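PDB 7DVE: C-glycoside 3-oxidase from Microbacterium trichothecenolyticum, which uses FAD and oxygen to oxidise the C3 hydroxyl of the sugar in C-glycosides such as isoorientin and mangiferin, releasing hydrogen peroxide. Local coordinates for residues G21-Y24 against A25-S29; G142-E146 against T147-D151; L496-R499 against G500-I504. All blocks are in the same frame, centred on the assembly; numbering follows the deposited sequence.

Contact 1. Residues G21-Y24 against A25-S29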
loop_
_atom_site.group_PDB
_atom_site.type_symbol
_atom_site.label_atom_id
_atom_site.label_comp_id
_atom_site.label_asym_id
_atom_site.label_seq_id
_atom_site.Cartn_x
_atom_site.Cartn_y
_atom_site.Cartn_z
ATOM N N GLY A 21 -3.520 -9.168 3.190
ATOM C CA GLY A 21 -3.778 -10.340 4.008
ATOM C C GLY A 21 -5.037 -10.179 4.837
ATOM O O GLY A 21 -5.838 -11.119 4.962
ATOM N N ALA A 22 -5.245 -8.973 5.390
ATOM C CA ALA A 22 -6.469 -8.699 6.135
ATOM C C ALA A 22 -7.699 -8.841 5.250
ATOM O O ALA A 22 -8.744 -9.298 5.717
ATOM C CB ALA A 22 -6.432 -7.304 6.769
ATOM N N THR A 23 -7.608 -8.447 3.973
ATOM C CA THR A 23 -8.772 -8.587 3.110
ATOM C C THR A 23 -9.161 -10.051 2.987
ATOM O O THR A 23 -10.344 -10.407 3.090
ATOM C CB THR A 23 -8.505 -7.988 1.730
ATOM O OG1 THR A 23 -8.425 -6.568 1.843
ATOM C CG2 THR A 23 -9.651 -8.337 0.772
ATOM N N TYR A 24 -8.166 -10.919 2.765
ATOM C CA TYR A 24 -8.480 -12.347 2.714
ATOM C C TYR A 24 -9.138 -12.811 4.010
ATOM O O TYR A 24 -10.150 -13.529 3.989
ATOM C CB TYR A 24 -7.225 -13.164 2.425
ATOM C CG TYR A 24 -6.915 -13.268 0.955
ATOM C CD1 TYR A 24 -6.247 -12.238 0.294
ATOM C CD2 TYR A 24 -7.295 -14.378 0.224
ATOM C CE1 TYR A 24 -5.956 -12.324 -1.056
ATOM C CE2 TYR A 24 -7.004 -14.477 -1.133
ATOM C CZ TYR A 24 -6.344 -13.444 -1.759
ATOM O OH TYR A 24 -6.054 -13.533 -3.088
ATOM N N ALA A 25 -8.583 -12.398 5.153
ATOM C CA ALA A 25 -9.152 -12.813 6.437
ATOM C C ALA A 25 -10.602 -12.362 6.575
ATOM O O ALA A 25 -11.477 -13.149 6.961
ATOM C CB ALA A 25 -8.319 -12.268 7.599
ATOM N N ARG A 26 -10.886 -11.103 6.244
ATOM C CA ARG A 26 -12.243 -10.603 6.447
ATOM C C ARG A 26 -13.231 -11.239 5.476
ATOM O O ARG A 26 -14.360 -11.586 5.865
ATOM C CB ARG A 26 -12.289 -9.085 6.328
ATOM C CG ARG A 26 -13.510 -8.495 7.075
ATOM C CD ARG A 26 -14.475 -7.863 6.104
ATOM N NE ARG A 26 -15.559 -7.115 6.722
ATOM C CZ ARG A 26 -15.448 -5.872 7.169
ATOM N NH1 ARG A 26 -14.272 -5.288 7.301
ATOM N NH2 ARG A 26 -16.544 -5.205 7.507
ATOM N N ILE A 27 -12.839 -11.407 4.208
ATOM C CA ILE A 27 -13.791 -11.976 3.263
ATOM C C ILE A 27 -14.056 -13.428 3.586
ATOM O O ILE A 27 -15.173 -13.914 3.387
ATOM C CB ILE A 27 -13.329 -11.811 1.808
ATOM C CG1 ILE A 27 -13.164 -10.333 1.479
ATOM C CG2 ILE A 27 -14.353 -12.468 0.856
ATOM C CD1 ILE A 27 -14.512 -9.652 1.231
ATOM N N LEU A 28 -13.064 -14.149 4.106
ATOM C CA LEU A 28 -13.359 -15.522 4.493
ATOM C C LEU A 28 -14.126 -15.585 5.809
ATOM O O LEU A 28 -14.927 -16.505 5.999
ATOM C CB LEU A 28 -12.068 -16.355 4.552
ATOM C CG LEU A 28 -11.359 -16.532 3.196
ATOM C CD1 LEU A 28 -9.912 -17.004 3.323
ATOM C CD2 LEU A 28 -12.163 -17.461 2.273
ATOM N N SER A 29 -13.939 -14.619 6.717
ATOM C CA SER A 29 -14.794 -14.594 7.906
ATOM C C SER A 29 -16.245 -14.292 7.541
ATOM O O SER A 29 -17.164 -14.733 8.244
ATOM C CB SER A 29 -14.282 -13.577 8.925
ATOM O OG SER A 29 -12.940 -13.858 9.296
#

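Contact 2. Residues G142-E146 against T147-D151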
loop_
_atom_site.group_PDB
_atom_site.type_symbol
_atom_site.label_atom_id
_atom_site.label_comp_id
_atom_site.label_asym_id
_atom_site.label_seq_id
_atom_site.Cartn_x
_atom_site.Cartn_y
_atom_site.Cartn_z
ATOM N N GLY A 142 -8.113 -4.252 -17.806
ATOM C CA GLY A 142 -9.171 -4.275 -18.797
ATOM C C GLY A 142 -10.008 -5.537 -18.765
ATOM O O GLY A 142 -11.233 -5.480 -18.924
ATOM N N PHE A 143 -9.373 -6.700 -18.589
ATOM C CA PHE A 143 -10.173 -7.919 -18.576
ATOM C C PHE A 143 -11.071 -7.993 -17.351
ATOM O O PHE A 143 -12.062 -8.726 -17.371
ATOM C CB PHE A 143 -9.303 -9.178 -18.686
ATOM C CG PHE A 143 -8.166 -9.262 -17.698
ATOM C CD1 PHE A 143 -8.370 -9.751 -16.412
ATOM C CD2 PHE A 143 -6.878 -8.908 -18.079
ATOM C CE1 PHE A 143 -7.314 -9.862 -15.513
ATOM C CE2 PHE A 143 -5.810 -9.015 -17.181
ATOM C CZ PHE A 143 -6.027 -9.491 -15.899
ATOM N N LEU A 144 -10.756 -7.243 -16.299
ATOM C CA LEU A 144 -11.673 -7.109 -15.181
ATOM C C LEU A 144 -12.701 -6.016 -15.415
ATOM O O LEU A 144 -13.832 -6.150 -14.952
ATOM C CB LEU A 144 -10.900 -6.831 -13.886
ATOM C CG LEU A 144 -10.056 -8.013 -13.406
ATOM C CD1 LEU A 144 -9.456 -7.711 -12.055
ATOM C CD2 LEU A 144 -10.886 -9.312 -13.375
ATOM N N ASP A 145 -12.328 -4.949 -16.136
ATOM C CA ASP A 145 -13.237 -3.835 -16.393
ATOM C C ASP A 145 -14.341 -4.202 -17.378
ATOM O O ASP A 145 -15.456 -3.676 -17.280
ATOM C CB ASP A 145 -12.458 -2.629 -16.920
ATOM C CG ASP A 145 -13.093 -1.299 -16.514
ATOM O OD1 ASP A 145 -13.982 -1.310 -15.643
ATOM O OD2 ASP A 145 -12.722 -0.244 -17.064
ATOM N N GLU A 146 -14.056 -5.089 -18.334
ATOM C CA GLU A 146 -15.032 -5.393 -19.375
ATOM C C GLU A 146 -16.250 -6.119 -18.823
ATOM O O GLU A 146 -17.360 -5.924 -19.324
ATOM C CB GLU A 146 -14.381 -6.217 -20.494
ATOM C CG GLU A 146 -13.813 -7.569 -20.044
ATOM C CD GLU A 146 -13.014 -8.295 -21.134
ATOM O OE1 GLU A 146 -13.034 -7.847 -22.305
ATOM O OE2 GLU A 146 -12.349 -9.309 -20.807
ATOM N N THR A 147 -16.069 -6.959 -17.812
ATOM C CA THR A 147 -17.189 -7.688 -17.234
ATOM C C THR A 147 -18.007 -6.866 -16.259
ATOM O O THR A 147 -19.059 -7.343 -15.818
ATOM C CB THR A 147 -16.692 -8.941 -16.510
ATOM O OG1 THR A 147 -15.841 -8.553 -15.414
ATOM C CG2 THR A 147 -15.966 -9.886 -17.472
ATOM N N GLY A 148 -17.558 -5.663 -15.907
ATOM C CA GLY A 148 -18.149 -4.932 -14.814
ATOM C C GLY A 148 -17.666 -5.364 -13.448
ATOM O O GLY A 148 -18.018 -4.723 -12.446
ATOM N N GLU A 149 -16.852 -6.417 -13.362
ATOM C CA GLU A 149 -16.449 -6.882 -12.040
ATOM C C GLU A 149 -15.486 -5.921 -11.368
ATOM O O GLU A 149 -15.440 -5.869 -10.134
ATOM C CB GLU A 149 -15.818 -8.272 -12.100
ATOM C CG GLU A 149 -15.533 -8.826 -10.701
ATOM C CD GLU A 149 -14.899 -10.209 -10.686
ATOM O OE1 GLU A 149 -14.187 -10.575 -11.661
ATOM O OE2 GLU A 149 -15.124 -10.925 -9.673
ATOM N N LEU A 150 -14.704 -5.163 -12.139
ATOM C CA LEU A 150 -13.734 -4.273 -11.501
ATOM C C LEU A 150 -14.442 -3.269 -10.591
ATOM O O LEU A 150 -14.034 -3.077 -9.444
ATOM C CB LEU A 150 -12.871 -3.566 -12.557
ATOM C CG LEU A 150 -11.865 -2.490 -12.081
ATOM C CD1 LEU A 150 -11.036 -2.978 -10.927
ATOM C CD2 LEU A 150 -10.957 -2.012 -13.216
ATOM N N ASP A 151 -15.530 -2.660 -11.067
ATOM C CA ASP A 151 -16.249 -1.674 -10.256
ATOM C C ASP A 151 -16.828 -2.289 -8.978
ATOM O O ASP A 151 -16.724 -1.696 -7.895
ATOM C CB ASP A 151 -17.351 -1.020 -11.090
ATOM C CG ASP A 151 -16.816 0.098 -11.988
ATOM O OD1 ASP A 151 -15.638 0.492 -11.827
ATOM O OD2 ASP A 151 -17.562 0.576 -12.866
#

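Contact 3. Residues L496-R499 against G500-I504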
loop_
_atom_site.group_PDB
_atom_site.type_symbol
_atom_site.label_atom_id
_atom_site.label_comp_id
_atom_site.label_asym_id
_atom_site.label_seq_id
_atom_site.Cartn_x
_atom_site.Cartn_y
_atom_site.Cartn_z
ATOM N N LEU A 496 -8.445 -6.683 -5.746
ATOM C CA LEU A 496 -8.032 -7.970 -6.307
ATOM C C LEU A 496 -8.006 -9.040 -5.223
ATOM O O LEU A 496 -8.415 -10.188 -5.462
ATOM C CB LEU A 496 -6.682 -7.846 -7.006
ATOM C CG LEU A 496 -6.602 -6.687 -8.000
ATOM C CD1 LEU A 496 -5.183 -6.509 -8.503
ATOM C CD2 LEU A 496 -7.554 -6.943 -9.153
ATOM N N ALA A 497 -7.616 -8.658 -3.998
ATOM C CA ALA A 497 -7.696 -9.586 -2.870
ATOM C C ALA A 497 -9.134 -10.041 -2.627
ATOM O O ALA A 497 -9.372 -11.201 -2.262
ATOM C CB ALA A 497 -7.117 -8.934 -1.612
ATOM N N VAL A 498 -10.102 -9.137 -2.817
ATOM C CA VAL A 498 -11.511 -9.489 -2.657
ATOM C C VAL A 498 -11.887 -10.605 -3.619
ATOM O O VAL A 498 -12.538 -11.595 -3.240
ATOM C CB VAL A 498 -12.409 -8.259 -2.877
ATOM C CG1 VAL A 498 -13.846 -8.681 -2.867
ATOM C CG2 VAL A 498 -12.116 -7.160 -1.840
ATOM N N ARG A 499 -11.503 -10.453 -4.890
ATOM C CA ARG A 499 -11.797 -11.532 -5.842
ATOM C C ARG A 499 -11.114 -12.836 -5.425
ATOM O O ARG A 499 -11.726 -13.911 -5.443
ATOM C CB ARG A 499 -11.388 -11.159 -7.267
ATOM C CG ARG A 499 -11.988 -12.149 -8.261
ATOM C CD ARG A 499 -11.541 -11.974 -9.688
ATOM N NE ARG A 499 -11.607 -13.270 -10.343
ATOM C CZ ARG A 499 -11.841 -13.456 -11.634
ATOM N NH1 ARG A 499 -12.014 -12.439 -12.459
ATOM N NH2 ARG A 499 -11.911 -14.696 -12.105
ATOM N N GLY A 500 -9.850 -12.758 -5.022
ATOM C CA GLY A 500 -9.139 -13.978 -4.648
ATOM C C GLY A 500 -9.766 -14.693 -3.460
ATOM O O GLY A 500 -9.931 -15.917 -3.471
ATOM N N ALA A 501 -10.110 -13.938 -2.413
ATOM C CA ALA A 501 -10.714 -14.529 -1.224
ATOM C C ALA A 501 -12.109 -15.072 -1.507
ATOM O O ALA A 501 -12.492 -16.107 -0.947
ATOM C CB ALA A 501 -10.758 -13.502 -0.091
ATOM N N ARG A 502 -12.874 -14.411 -2.380
ATOM C CA ARG A 502 -14.146 -14.988 -2.805
ATOM C C ARG A 502 -13.932 -16.314 -3.514
ATOM O O ARG A 502 -14.716 -17.255 -3.342
ATOM C CB ARG A 502 -14.881 -14.024 -3.726
ATOM C CG ARG A 502 -15.399 -12.811 -3.054
ATOM C CD ARG A 502 -15.973 -11.896 -4.094
ATOM N NE ARG A 502 -16.947 -10.982 -3.514
ATOM C CZ ARG A 502 -17.572 -10.040 -4.199
ATOM N NH1 ARG A 502 -17.358 -9.872 -5.496
ATOM N NH2 ARG A 502 -18.430 -9.246 -3.569
ATOM N N HIS A 503 -12.879 -16.406 -4.333
ATOM C CA HIS A 503 -12.591 -17.674 -4.998
ATOM C C HIS A 503 -12.261 -18.772 -3.991
ATOM O O HIS A 503 -12.755 -19.903 -4.105
ATOM C CB HIS A 503 -11.450 -17.525 -6.003
ATOM C CG HIS A 503 -11.271 -18.742 -6.856
ATOM N ND1 HIS A 503 -10.198 -19.599 -6.728
ATOM C CD2 HIS A 503 -12.071 -19.283 -7.803
ATOM C CE1 HIS A 503 -10.327 -20.597 -7.579
ATOM N NE2 HIS A 503 -11.459 -20.430 -8.240
ATOM N N ILE A 504 -11.425 -18.458 -3.001
ATOM C CA ILE A 504 -11.094 -19.462 -1.986
ATOM C C ILE A 504 -12.354 -19.897 -1.234
ATOM O O ILE A 504 -12.529 -21.083 -0.927
ATOM C CB ILE A 504 -10.001 -18.933 -1.034
ATOM C CG1 ILE A 504 -8.657 -18.851 -1.757
ATOM C CG2 ILE A 504 -9.858 -19.820 0.194
ATOM C CD1 ILE A 504 -7.549 -18.329 -0.886
#

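Contact 1. Residues G21-Y24 against A25-S29
Gly21 O takes the amide of Ala25 at 3.0 Å, the first of four successive i to i+4 bonds within helix 19-31. Gly21 is the last glycine of a GxGxxG sequence, consistent with the dinucleotide-binding turn of a Rossmann-type beta-alpha-beta unit, and the bound FAD lies close by. Ala22 O receives Arg26 N at 2.9 Å, while the Ala22 methyl turns outward to helix 215-224. Thr23 O accepts Ile27 N in a nearly straight bond (168°). The two side chains of this pair lie side by side, Thr23 CG2 being 4.1 Å from Ile27 CG1; with CG2 anti to the backbone N, the Thr23 hydroxyl swings back to bond with Pro19 O. Tyr24 O bonds to Leu28 N, and Leu28 CG comes to 3.3 Å from Tyr24 O; the phenol itself leaves the turn for helix 490-510. At the next residue, Ala25 O is gripped twice, by Ser29 N and, at 2.8 Å, by Ser29 OG, from opposite faces of its carbonyl plane. Backbone polarity is thus spent inside the helix; Ala22 and Thr23 keep this turn slim, consistent with close helix packing, while the charged end of Arg26 turns off to Glu30.

Contact 2. Residues G142-E146 against T147-D151
Leu144 and Leu150 meet through their first side-chain carbons, CB to CB at 4.0 Å, where the chain turns from helix 142-145 into helix 149-161. Their branches diverge from there. Leu150 CG stands anti to its backbone N (chi1 175°), which carries CD2 across the Asp145 side chain, 3.9 Å from Asp145 OD1. On the other flank Glu149, extended beyond CG, crosses Leu144 at an angle and brings OE1 to 3.9 Å from Leu144 CD2; the charge itself is paired with Arg499. Thr147 has its hydroxyl between the backbone N and the carbonyl carbon (chi1 63°), facing back into the turn, where OG1 accepts Glu149 N at 3.1 Å in an ST turn. The backbone linking these residues forms a type I beta turn from Asp145 to Gly148. Gly148 N reaches Asp145 O from well above the carbonyl plane, and Leu150 N approaches Leu144 O in the same out-of-plane manner, with a bent N-H...O angle of 142°. Gly148 has positive phi, where a side chain would jam against the preceding carbonyl oxygen, and it occupies the N-cap position of helix 149-161. Asp145 OD1 and Asp151 OD1 lie 4.5 Å apart, yet both form salt bridges with Arg140 NH2. That shared cation probably offsets the repulsion between the carboxylates, so the charges beside the leucine pair are probably largely compensated, while Glu146 and Thr147 face solvent.

Contact 3. Residues L496-R499 against G500-I504
Val498 and Arg502 lie side by side on helix 490-510, one turn apart. With CG anti to its carbonyl carbon (chi1 -70°), Arg502 sets CG 3.1 Å from Val498 O, and the extended chain then carries the guanidinium past the valine, whose CG1 sits over one face, near the rim, 3.9 Å from Arg502 NE. The tight side of the turn is built from small residues. Ala501 N bonds to Ala497 O at 2.8 Å and 168°, and Gly500 N meets Leu496 O in the carbonyl plane; Gly500, without a side chain, lets the Tyr24 phenol come down on its CA. The partly exposed side is looser and more polar: Arg499 and His503 are joined by the backbone bond from His503 N to Arg499 O, while Arg499 NH2 and His503 NE2 stay 6.9 Å apart. The Arg499 guanidinium instead bridges to Asp464. Arg502 is paired with Glu152, and an alanine in its place would probably leave that carboxylate without its mate and take away the guanidinium that covers Val498 CG1. Ala497 and Ala501 rest on helix 19-31, Val498 and Arg502 pack on Leu153 of helix 149-161, and Leu496 meets Leu144 of helix 142-145, so the segment is wedged between helix 19-31 of the FAD-binding unit and helices 142-145 and 149-161.

From the N terminus, contact 1 is one stretch of helix 19-31, between strands 12-15 and 37-40 of the parallel FAD-binding sheet. Contact 2 follows at the turn joining helices 142-145 and 149-161, and contact 3 comes near the C terminus in helix 490-510. Each joins neighbouring turns of continuous chain and closes no long loop, and they run in series without nesting or crossing. Contact 3 unites the set: Tyr24 and Leu28 of contact 1 pack on Ala501, with Thr23 CG2 3.5 Å from Ala497 CB, whereas contact 2 meets it through Glu149 and Leu144. Contacts 1 and 2 themselves stay about 11 Å apart at their nearest atoms, bridged by the C-terminal helix.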